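Local coordinates for ribose-phosphate pyrophosphokinase (Thermus thermophilus, PDB 7PN0), which catalyses transfer of the diphosphoryl group of ATP to ribose 5-phosphate, making the nucleotide precursor 5-phosphoribosyl 1-diphosphate (PRPP), at residues I54-V59 with Q63-E68; I88-Y93 with H248-G253. All coordinates share one frame; numbering follows the deposited sequence.

Contact 1: I54-V59 with Q63-E68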
loop_
_atom_site.group_PDB
_atom_site.type_symbol
_atom_site.label_atom_id
_atom_site.label_comp_id
_atom_site.label_asym_id
_atom_site.label_seq_id
_atom_site.Cartn_x
_atom_site.Cartn_y
_atom_site.Cartn_z
ATOM N N ILE A 54 -20.048 7.349 11.154
ATOM C CA ILE A 54 -20.891 6.126 11.227
ATOM C C ILE A 54 -20.717 5.599 12.624
ATOM O O ILE A 54 -19.575 5.296 12.984
ATOM C CB ILE A 54 -20.527 5.087 10.172
ATOM C CG1 ILE A 54 -20.713 5.611 8.760
ATOM C CG2 ILE A 54 -21.233 3.764 10.396
ATOM C CD1 ILE A 54 -19.748 4.948 7.817
ATOM N N VAL A 55 -21.813 5.493 13.366
ATOM C CA VAL A 55 -21.782 5.021 14.781
ATOM C C VAL A 55 -22.003 3.501 14.855
ATOM O O VAL A 55 -23.067 2.966 14.460
ATOM C CB VAL A 55 -22.816 5.785 15.627
ATOM C CG1 VAL A 55 -22.732 5.445 17.087
ATOM C CG2 VAL A 55 -22.675 7.289 15.449
ATOM N N GLN A 56 -21.096 2.812 15.523
ATOM C CA GLN A 56 -21.271 1.357 15.811
ATOM C C GLN A 56 -20.442 0.980 17.023
ATOM O O GLN A 56 -19.233 1.254 17.017
ATOM C CB GLN A 56 -20.857 0.514 14.610
ATOM C CG GLN A 56 -21.224 -0.949 14.783
ATOM C CD GLN A 56 -22.622 -1.219 14.293
ATOM O OE1 GLN A 56 -23.609 -0.656 14.783
ATOM N NE2 GLN A 56 -22.714 -2.054 13.283
ATOM N N SER A 57 -21.076 0.373 18.040
ATOM C CA SER A 57 -20.372 -0.214 19.205
ATOM C C SER A 57 -20.257 -1.720 19.000
ATOM O O SER A 57 -21.122 -2.324 18.322
ATOM C CB SER A 57 -21.030 0.143 20.516
ATOM O OG SER A 57 -20.733 1.477 20.840
ATOM N N PHE A 58 -19.213 -2.318 19.584
ATOM C CA PHE A 58 -18.907 -3.758 19.472
ATOM C C PHE A 58 -19.651 -4.503 20.576
ATOM O O PHE A 58 -19.027 -4.973 21.524
ATOM C CB PHE A 58 -17.399 -3.972 19.558
ATOM C CG PHE A 58 -16.670 -3.690 18.280
ATOM C CD1 PHE A 58 -16.641 -2.416 17.735
ATOM C CD2 PHE A 58 -16.053 -4.714 17.583
ATOM C CE1 PHE A 58 -16.035 -2.168 16.513
ATOM C CE2 PHE A 58 -15.409 -4.444 16.379
ATOM C CZ PHE A 58 -15.355 -3.161 15.886
ATOM N N VAL A 59 -20.971 -4.595 20.430
ATOM C CA VAL A 59 -21.889 -5.309 21.362
ATOM C C VAL A 59 -22.552 -6.461 20.614
ATOM O O VAL A 59 -22.565 -6.506 19.370
ATOM C CB VAL A 59 -22.936 -4.345 21.950
ATOM C CG1 VAL A 59 -22.291 -3.241 22.787
ATOM C CG2 VAL A 59 -23.782 -3.725 20.862
ATOM N N GLN A 63 -19.873 -9.760 15.680
ATOM C CA GLN A 63 -19.266 -9.923 14.340
ATOM C C GLN A 63 -20.209 -9.353 13.289
ATOM O O GLN A 63 -19.733 -8.804 12.302
ATOM C CB GLN A 63 -18.887 -11.379 14.114
ATOM C CG GLN A 63 -17.492 -11.718 14.619
ATOM C CD GLN A 63 -17.391 -11.561 16.113
ATOM O OE1 GLN A 63 -17.914 -12.371 16.885
ATOM N NE2 GLN A 63 -16.727 -10.515 16.549
ATOM N N ASP A 64 -21.512 -9.455 13.479
ATOM C CA ASP A 64 -22.464 -8.806 12.561
ATOM C C ASP A 64 -22.268 -7.298 12.664
ATOM O O ASP A 64 -22.328 -6.623 11.639
ATOM C CB ASP A 64 -23.921 -9.173 12.841
ATOM C CG ASP A 64 -24.395 -10.549 12.419
ATOM O OD1 ASP A 64 -23.771 -11.164 11.526
ATOM O OD2 ASP A 64 -25.436 -10.989 12.993
ATOM N N HIS A 65 -22.014 -6.758 13.860
ATOM C CA HIS A 65 -21.855 -5.296 14.005
ATOM C C HIS A 65 -20.518 -4.850 13.386
ATOM O O HIS A 65 -20.477 -3.778 12.776
ATOM C CB HIS A 65 -21.979 -4.913 15.465
ATOM C CG HIS A 65 -23.367 -5.040 15.981
ATOM N ND1 HIS A 65 -24.483 -4.836 15.191
ATOM C CD2 HIS A 65 -23.821 -5.260 17.230
ATOM C CE1 HIS A 65 -25.578 -4.938 15.941
ATOM N NE2 HIS A 65 -25.208 -5.275 17.162
ATOM N N LEU A 66 -19.451 -5.633 13.566
ATOM C CA LEU A 66 -18.136 -5.360 12.919
ATOM C C LEU A 66 -18.327 -5.347 11.399
ATOM O O LEU A 66 -17.899 -4.391 10.759
ATOM C CB LEU A 66 -17.110 -6.441 13.306
ATOM C CG LEU A 66 -15.795 -6.396 12.535
ATOM C CD1 LEU A 66 -15.171 -5.014 12.593
ATOM C CD2 LEU A 66 -14.824 -7.487 13.042
ATOM N N MET A 67 -18.947 -6.383 10.837
ATOM C CA MET A 67 -19.105 -6.474 9.362
ATOM C C MET A 67 -20.007 -5.332 8.876
ATOM O O MET A 67 -19.702 -4.721 7.851
ATOM C CB MET A 67 -19.717 -7.825 8.959
ATOM C CG MET A 67 -19.860 -7.977 7.472
ATOM S SD MET A 67 -18.221 -7.765 6.716
ATOM C CE MET A 67 -18.526 -8.376 5.073
ATOM N N GLU A 68 -21.129 -5.064 9.561
ATOM C CA GLU A 68 -22.015 -3.931 9.187
ATOM C C GLU A 68 -21.186 -2.647 9.122
ATOM O O GLU A 68 -21.383 -1.845 8.174
ATOM C CB GLU A 68 -23.207 -3.817 10.143
ATOM C CG GLU A 68 -24.149 -2.682 9.759
ATOM C CD GLU A 68 -25.256 -2.392 10.751
ATOM O OE1 GLU A 68 -25.080 -2.699 11.940
ATOM O OE2 GLU A 68 -26.292 -1.871 10.317
#
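The carboxamide nitrogen of Q56 is gripped twice by the helical segment 63-68, and both hydrogen bonds of the contact come from this one atom. NE2 of Q56 donates to OE1 of E68 at 2.8 Å along a nearly straight path (171°), lying above the carboxylate plane while the acceptor stays in the plane of the amide. The second bond runs from Q56 NE2 to the main-chain O of H65 at 2.9 Å, on a lone pair in the carbonyl plane. With CG anti to the backbone N (chi1 -171°) and a bend at chi2, the Q56 amide is carried to the helix, and the side chain crosses E68 at about a right angle. S10 OG holds the other end of the amide, at Q56 OE1, and fixes its rotation; E68 OE1 is also bonded to Q9 N, and OE2 to T31 OG1. Replacing Q56 by an alanine removes the amide, which would probably leave the H65 carbonyl oxygen without this buried donor, E68 OE1 with one bond fewer, and a gap beside the helix.

Apolar packing is made by F58, the centre of an inverse gamma turn: its CZ and CE2 both lie 3.8 Å from L66 CD1. M67 of the second subunit also packs on L66.

The contact joins the end of strand 51-55 and the loop after it to helix 62-78, within the beta-alpha-beta unit that returns to strand 83-88.

Contact 2: I88-Y93 with H248-G253. With ADP (adenosine-5'-diphosphate), chain C.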
loop_
_atom_site.group_PDB
_atom_site.type_symbol
_atom_site.label_atom_id
_atom_site.label_comp_id
_atom_site.label_asym_id
_atom_site.label_seq_id
_atom_site.Cartn_x
_atom_site.Cartn_y
_atom_site.Cartn_z
ATOM N N ILE A 88 -16.852 4.657 17.079
ATOM C CA ILE A 88 -16.880 3.335 17.753
ATOM C C ILE A 88 -16.872 3.651 19.229
ATOM O O ILE A 88 -15.814 3.700 19.852
ATOM C CB ILE A 88 -15.671 2.452 17.368
ATOM C CG1 ILE A 88 -15.565 2.311 15.850
ATOM C CG2 ILE A 88 -15.779 1.119 18.079
ATOM C CD1 ILE A 88 -14.318 1.557 15.406
ATOM N N PRO A 89 -18.050 3.869 19.837
ATOM C CA PRO A 89 -18.091 4.284 21.240
ATOM C C PRO A 89 -17.506 3.217 22.165
ATOM O O PRO A 89 -16.766 3.592 23.063
ATOM C CB PRO A 89 -19.576 4.557 21.511
ATOM C CG PRO A 89 -20.141 4.805 20.166
ATOM C CD PRO A 89 -19.378 3.903 19.200
ATOM N N TYR A 90 -17.747 1.937 21.891
ATOM C CA TYR A 90 -17.133 0.826 22.647
ATOM C C TYR A 90 -16.416 -0.121 21.681
ATOM O O TYR A 90 -17.071 -0.791 20.928
ATOM C CB TYR A 90 -18.142 0.043 23.463
ATOM C CG TYR A 90 -17.587 -1.185 24.159
ATOM C CD1 TYR A 90 -16.416 -1.127 24.900
ATOM C CD2 TYR A 90 -18.196 -2.423 24.021
ATOM C CE1 TYR A 90 -15.877 -2.267 25.496
ATOM C CE2 TYR A 90 -17.686 -3.569 24.618
ATOM C CZ TYR A 90 -16.513 -3.490 25.348
ATOM O OH TYR A 90 -16.026 -4.599 25.974
ATOM N N PHE A 91 -15.101 -0.180 21.802
ATOM C CA PHE A 91 -14.229 -1.023 20.962
ATOM C C PHE A 91 -13.816 -2.216 21.826
ATOM O O PHE A 91 -12.770 -2.154 22.476
ATOM C CB PHE A 91 -13.037 -0.236 20.433
ATOM C CG PHE A 91 -12.158 -1.026 19.511
ATOM C CD1 PHE A 91 -12.681 -2.008 18.666
ATOM C CD2 PHE A 91 -10.793 -0.829 19.495
ATOM C CE1 PHE A 91 -11.876 -2.710 17.790
ATOM C CE2 PHE A 91 -9.985 -1.553 18.623
ATOM C CZ PHE A 91 -10.528 -2.473 17.760
ATOM N N SER A 92 -14.681 -3.231 21.856
ATOM C CA SER A 92 -14.514 -4.413 22.754
ATOM C C SER A 92 -13.157 -5.062 22.493
ATOM O O SER A 92 -12.500 -5.532 23.461
ATOM C CB SER A 92 -15.634 -5.385 22.556
ATOM O OG SER A 92 -15.590 -6.023 21.279
ATOM N N TYR A 93 -12.765 -5.150 21.220
ATOM C CA TYR A 93 -11.539 -5.898 20.862
ATOM C C TYR A 93 -10.281 -5.150 21.300
ATOM O O TYR A 93 -9.167 -5.746 21.137
ATOM C CB TYR A 93 -11.507 -6.290 19.389
ATOM C CG TYR A 93 -12.328 -7.499 19.015
ATOM C CD1 TYR A 93 -11.854 -8.784 19.281
ATOM C CD2 TYR A 93 -13.568 -7.369 18.403
ATOM C CE1 TYR A 93 -12.561 -9.918 18.921
ATOM C CE2 TYR A 93 -14.291 -8.489 18.038
ATOM C CZ TYR A 93 -13.782 -9.762 18.276
ATOM O OH TYR A 93 -14.509 -10.857 17.951
ATOM N N HIS A 248 -17.969 1.526 29.964
ATOM C CA HIS A 248 -18.696 0.587 29.087
ATOM C C HIS A 248 -19.478 -0.401 29.948
ATOM O O HIS A 248 -18.844 -1.246 30.652
ATOM C CB HIS A 248 -17.718 -0.121 28.149
ATOM C CG HIS A 248 -16.786 0.811 27.442
ATOM N ND1 HIS A 248 -17.239 1.746 26.533
ATOM C CD2 HIS A 248 -15.435 0.890 27.441
ATOM C CE1 HIS A 248 -16.208 2.405 26.039
ATOM N NE2 HIS A 248 -15.085 1.922 26.589
ATOM N N GLY A 249 -20.796 -0.283 29.881
ATOM C CA GLY A 249 -21.747 -1.154 30.579
ATOM C C GLY A 249 -22.137 -2.250 29.640
ATOM O O GLY A 249 -23.189 -2.142 28.965
ATOM N N VAL A 250 -21.268 -3.254 29.544
ATOM C CA VAL A 250 -21.441 -4.327 28.544
ATOM C C VAL A 250 -22.481 -5.338 29.096
ATOM O O VAL A 250 -23.434 -5.676 28.363
ATOM C CB VAL A 250 -20.086 -4.950 28.188
ATOM C CG1 VAL A 250 -20.266 -5.956 27.077
ATOM C CG2 VAL A 250 -19.037 -3.895 27.844
ATOM N N TYR A 251 -22.388 -5.703 30.371
ATOM C CA TYR A 251 -23.487 -6.384 31.133
ATOM C C TYR A 251 -23.924 -7.664 30.407
ATOM O O TYR A 251 -25.076 -7.807 29.942
ATOM C CB TYR A 251 -24.659 -5.420 31.323
ATOM C CG TYR A 251 -24.359 -4.173 32.111
ATOM C CD1 TYR A 251 -23.622 -4.212 33.279
ATOM C CD2 TYR A 251 -24.880 -2.952 31.724
ATOM C CE1 TYR A 251 -23.458 -3.086 34.071
ATOM C CE2 TYR A 251 -24.670 -1.810 32.471
ATOM C CZ TYR A 251 -23.952 -1.868 33.643
ATOM O OH TYR A 251 -23.763 -0.737 34.386
ATOM N N VAL A 252 -22.982 -8.593 30.256
ATOM C CA VAL A 252 -23.221 -9.887 29.577
ATOM C C VAL A 252 -23.232 -11.018 30.619
ATOM O O VAL A 252 -22.727 -10.832 31.752
ATOM C CB VAL A 252 -22.205 -10.111 28.442
ATOM C CG1 VAL A 252 -22.491 -9.179 27.284
ATOM C CG2 VAL A 252 -20.762 -9.973 28.927
ATOM N N GLY A 253 -23.820 -12.152 30.237
ATOM C CA GLY A 253 -23.901 -13.388 31.048
ATOM C C GLY A 253 -24.527 -13.096 32.413
ATOM O O GLY A 253 -25.609 -12.528 32.495
HETATM P PB ADP C . -6.414 -7.232 31.111
HETATM O O1B ADP C . -5.916 -5.905 31.700
HETATM O O2B ADP C . -6.595 -7.172 29.612
HETATM O O3B ADP C . -7.587 -7.885 31.815
HETATM P PA ADP C . -4.963 -9.509 30.580
HETATM O O1A ADP C . -4.513 -9.123 29.205
HETATM O O2A ADP C . -4.103 -10.435 31.371
HETATM O O3A ADP C . -5.180 -8.192 31.442
HETATM O "O5'" ADP C . -6.496 -10.049 30.533
HETATM C "C5'" ADP C . -7.102 -10.456 29.268
HETATM C "C4'" ADP C . -7.974 -11.685 29.449
HETATM O "O4'" ADP C . -9.198 -11.489 28.681
HETATM C "C3'" ADP C . -7.397 -13.015 28.935
HETATM O "O3'" ADP C . -5.975 -13.053 28.842
HETATM C "C2'" ADP C . -7.855 -13.011 27.481
HETATM O "O2'" ADP C . -7.927 -14.321 26.985
HETATM C "C1'" ADP C . -9.221 -12.335 27.562
HETATM N N9 ADP C . -9.545 -11.540 26.376
HETATM C C8 ADP C . -8.708 -11.186 25.334
HETATM N N7 ADP C . -9.310 -10.502 24.382
HETATM C C5 ADP C . -10.623 -10.414 24.818
HETATM C C6 ADP C . -11.768 -9.827 24.260
HETATM N N6 ADP C . -11.745 -9.155 23.109
HETATM N N1 ADP C . -12.943 -9.917 24.945
HETATM C C2 ADP C . -12.932 -10.563 26.119
HETATM N N3 ADP C . -11.912 -11.138 26.747
HETATM C C4 ADP C . -10.777 -11.054 26.037
#
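CD1 of Y90 stands over the centre of one face of the H248 imidazole, 3.2 Å from H248 CG. The two rings are neither parallel nor perpendicular: their planes meet at 40°, with centroids 4.5 Å apart. CB of H248 also makes an off-centre CH-pi contact with the phenol ring, 4.1 Å from the Y90 centroid. Farther along the phenol, CG2 of V250 touches Y90 CE2 at 3.5 Å and lies close to CZ and OH as well, its side chain crossing the tyrosine at about a right angle. At the imidazole edge, the carbonyl O of P89 is 3.3 Å from H248 CE1, near the ring plane.

Y90 swings its ring toward segment 248-253 because CG is anti to the backbone N (chi1 175°). Its hydroxyl is hydrogen-bonded to E220 OE2, while S92 N sits over the centre of one ring face. H248 is held at both nitrogens, ND1 by T272 OG1 and NE2 by the carbonyl O of T127, which fixes the rotation of the imidazole.

Just beyond Y90, S92 and Y93 border the ADP pocket; the adenine N6 lies 3.7 Å from S92 O. N36 of the second subunit is hydrogen-bonded to the nucleotide. The contact joins this N-terminal-domain loop, between strand 83-88 and helix 107-118, to the synthetase-associated domain at short strand 248-249, which pairs in parallel with strand 220-221.

From the N terminus, contact 1 comes first: strand 51-55 runs into its loop and turns back at once onto helix 62-78, closing a short local loop. The chain then returns through strand 83-88 to the first segment of contact 2, whose partner arrives 155 residues later, so the contacts follow in series and neither nest nor cross. Contact 1 joins a strand of the N-terminal parallel sheet to the helix that follows it, whereas contact 2 ties the N-terminal half to the C-terminal one. The loops after strands 51-55 and 83-88 meet directly: F58 N lies 3.0 Å from Y90 O, a probable hydrogen bond, and the F58 and F91 rings pack edge-to-face. Both contacts touch the second subunit.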